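Local coordinates for conserved hypothetical protein (Bacteroides thetaiotaomicron, PDB 2HQY), which is of uncharacterised function but binds coenzyme A and is probably an acyltransferase related to phosphatidylglycerol lysyltransferase, at residues A102-I107 and F112-D117. Numbering follows the deposited sequence.
Sequences ADLEAI and FIFTED
Phe114 pushes the rim of its ring between two neighbouring side chains of the helix, Leu104 and Glu105. On one side methyl CD1 of Leu104 lies in the plane of the ring, 3.9 Å from CE1 of Phe114, so the leucine meets the edge and not the face. On the other, OE1 of Glu105 comes to the same rim, 3.5 Å from CE2 of Phe114, where the ring hydrogens would carry a slight positive charge that probably suits a carboxylate oxygen; the carboxylate and ring planes are turned 62° apart. The second methyl of Leu104 serves the other aromatic: its CD2 stands 4.3 Å from CE2 of Phe112, a looser, oblique approach. One leucine thus meets both rings, each methyl taking one of them. Were Phe114 exchanged for alanine, the ring edge would go, and CD1 of Leu104 and OE1 of Glu105 would probably be left facing a gap. The motif is a helix-loop-strand connection: helix 98-107 doubles back through four residues into strand 112-116, the short axes 10.5 Å apart at closest approach and nearly antiparallel, at 164°. Alternation along the strand sends Phe112 and Phe114 to the helix side, while the backbones of Ile113 and Thr115 hydrogen-bond to those of Cys294 and Met292 on the antiparallel strand 286-295. Glu105 reaches the ring with CG anti to its own nitrogen (chi1 -167°) and a bend at the next bond, and its other oxygen, OE2, accepts a hydrogen bond from Glu110 N in the connecting loop, which helps fix the carboxylate. Farther out, Leu104 also packs on Leu77 of helix 73-87 and on Met93 and Val96 of strand 92-96, and Phe112 shares Met93 with it.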
# COMPACT_ATOMS: atom_id res chain seq x y z
N ALA A 102 20.26 -21.96 12.40
CA ALA A 102 20.99 -23.22 12.50
C ALA A 102 20.80 -24.07 11.24
O ALA A 102 21.74 -24.71 10.76
CB ALA A 102 20.54 -24.00 13.74
N ASP A 103 19.58 -24.05 10.71
CA ASP A 103 19.23 -24.77 9.48
C ASP A 103 20.04 -24.23 8.30
O ASP A 103 20.56 -25.01 7.49
CB ASP A 103 17.72 -24.64 9.20
CG ASP A 103 16.85 -25.20 10.33
OD1 ASP A 103 17.24 -26.20 10.97
OD2 ASP A 103 15.76 -24.63 10.57
N LEU A 104 20.13 -22.90 8.23
CA LEU A 104 20.85 -22.21 7.16
C LEU A 104 22.33 -22.51 7.16
O LEU A 104 22.93 -22.71 6.09
CB LEU A 104 20.68 -20.70 7.29
CG LEU A 104 19.42 -20.09 6.72
CD1 LEU A 104 19.44 -18.62 7.07
CD2 LEU A 104 19.36 -20.31 5.21
N GLU A 105 22.92 -22.51 8.35
CA GLU A 105 24.35 -22.70 8.53
C GLU A 105 24.73 -24.15 8.22
O GLU A 105 25.89 -24.43 7.88
CB GLU A 105 24.75 -22.31 9.95
CG GLU A 105 26.26 -22.17 10.19
CD GLU A 105 26.90 -21.03 9.40
OE1 GLU A 105 26.23 -20.01 9.16
OE2 GLU A 105 28.09 -21.17 9.03
N ALA A 106 23.76 -25.05 8.33
CA ALA A 106 23.97 -26.46 8.01
C ALA A 106 24.06 -26.69 6.49
O ALA A 106 24.99 -27.33 6.02
CB ALA A 106 22.87 -27.33 8.63
N ILE A 107 23.09 -26.16 5.75
CA ILE A 107 23.02 -26.34 4.29
C ILE A 107 24.01 -25.43 3.55
O ILE A 107 24.57 -25.82 2.52
CB ILE A 107 21.56 -26.18 3.72
CG1 ILE A 107 21.06 -24.73 3.83
CG2 ILE A 107 20.58 -27.13 4.42
CD1 ILE A 107 20.13 -24.30 2.71
N PHE A 112 26.44 -16.79 4.85
CA PHE A 112 25.63 -15.64 5.31
C PHE A 112 26.28 -14.84 6.43
O PHE A 112 26.94 -15.41 7.30
CB PHE A 112 24.23 -16.11 5.73
CG PHE A 112 23.35 -16.51 4.57
CD1 PHE A 112 22.62 -15.55 3.87
CD2 PHE A 112 23.27 -17.84 4.18
CE1 PHE A 112 21.79 -15.92 2.80
CE2 PHE A 112 22.45 -18.21 3.11
CZ PHE A 112 21.71 -17.25 2.42
N ILE A 113 26.11 -13.52 6.39
CA ILE A 113 26.37 -12.65 7.55
C ILE A 113 25.07 -12.49 8.32
O ILE A 113 24.04 -12.08 7.74
CB ILE A 113 26.88 -11.24 7.15
CG1 ILE A 113 28.32 -11.29 6.66
CG2 ILE A 113 26.80 -10.28 8.35
CD1 ILE A 113 28.72 -10.09 5.78
N PHE A 114 25.09 -12.81 9.62
CA PHE A 114 23.89 -12.69 10.48
C PHE A 114 23.97 -11.50 11.43
O PHE A 114 24.92 -11.37 12.20
CB PHE A 114 23.66 -13.96 11.32
CG PHE A 114 23.40 -15.20 10.50
CD1 PHE A 114 22.12 -15.52 10.08
CD2 PHE A 114 24.45 -16.05 10.17
CE1 PHE A 114 21.88 -16.68 9.33
CE2 PHE A 114 24.22 -17.21 9.43
CZ PHE A 114 22.94 -17.52 9.01
N THR A 115 22.95 -10.64 11.39
CA THR A 115 22.85 -9.49 12.29
C THR A 115 21.50 -9.52 13.00
O THR A 115 20.53 -10.07 12.48
CB THR A 115 23.03 -8.16 11.53
OG1 THR A 115 22.01 -8.03 10.54
CG2 THR A 115 24.40 -8.09 10.86
N GLU A 116 21.44 -8.93 14.18
CA GLU A 116 20.25 -9.01 14.99
C GLU A 116 20.02 -7.63 15.63
O GLU A 116 20.97 -6.91 15.91
CB GLU A 116 20.45 -10.10 16.05
CG GLU A 116 19.24 -10.49 16.88
CD GLU A 116 19.20 -9.76 18.20
OE1 GLU A 116 20.25 -9.19 18.60
OE2 GLU A 116 18.11 -9.74 18.84
N ASP A 117 18.76 -7.27 15.81
CA ASP A 117 18.42 -6.02 16.48
C ASP A 117 17.33 -6.36 17.49
O ASP A 117 16.21 -6.71 17.13
CB ASP A 117 17.96 -4.96 15.47
CG ASP A 117 17.73 -3.58 16.11
OD1 ASP A 117 17.57 -3.50 17.34
OD2 ASP A 117 17.71 -2.57 15.36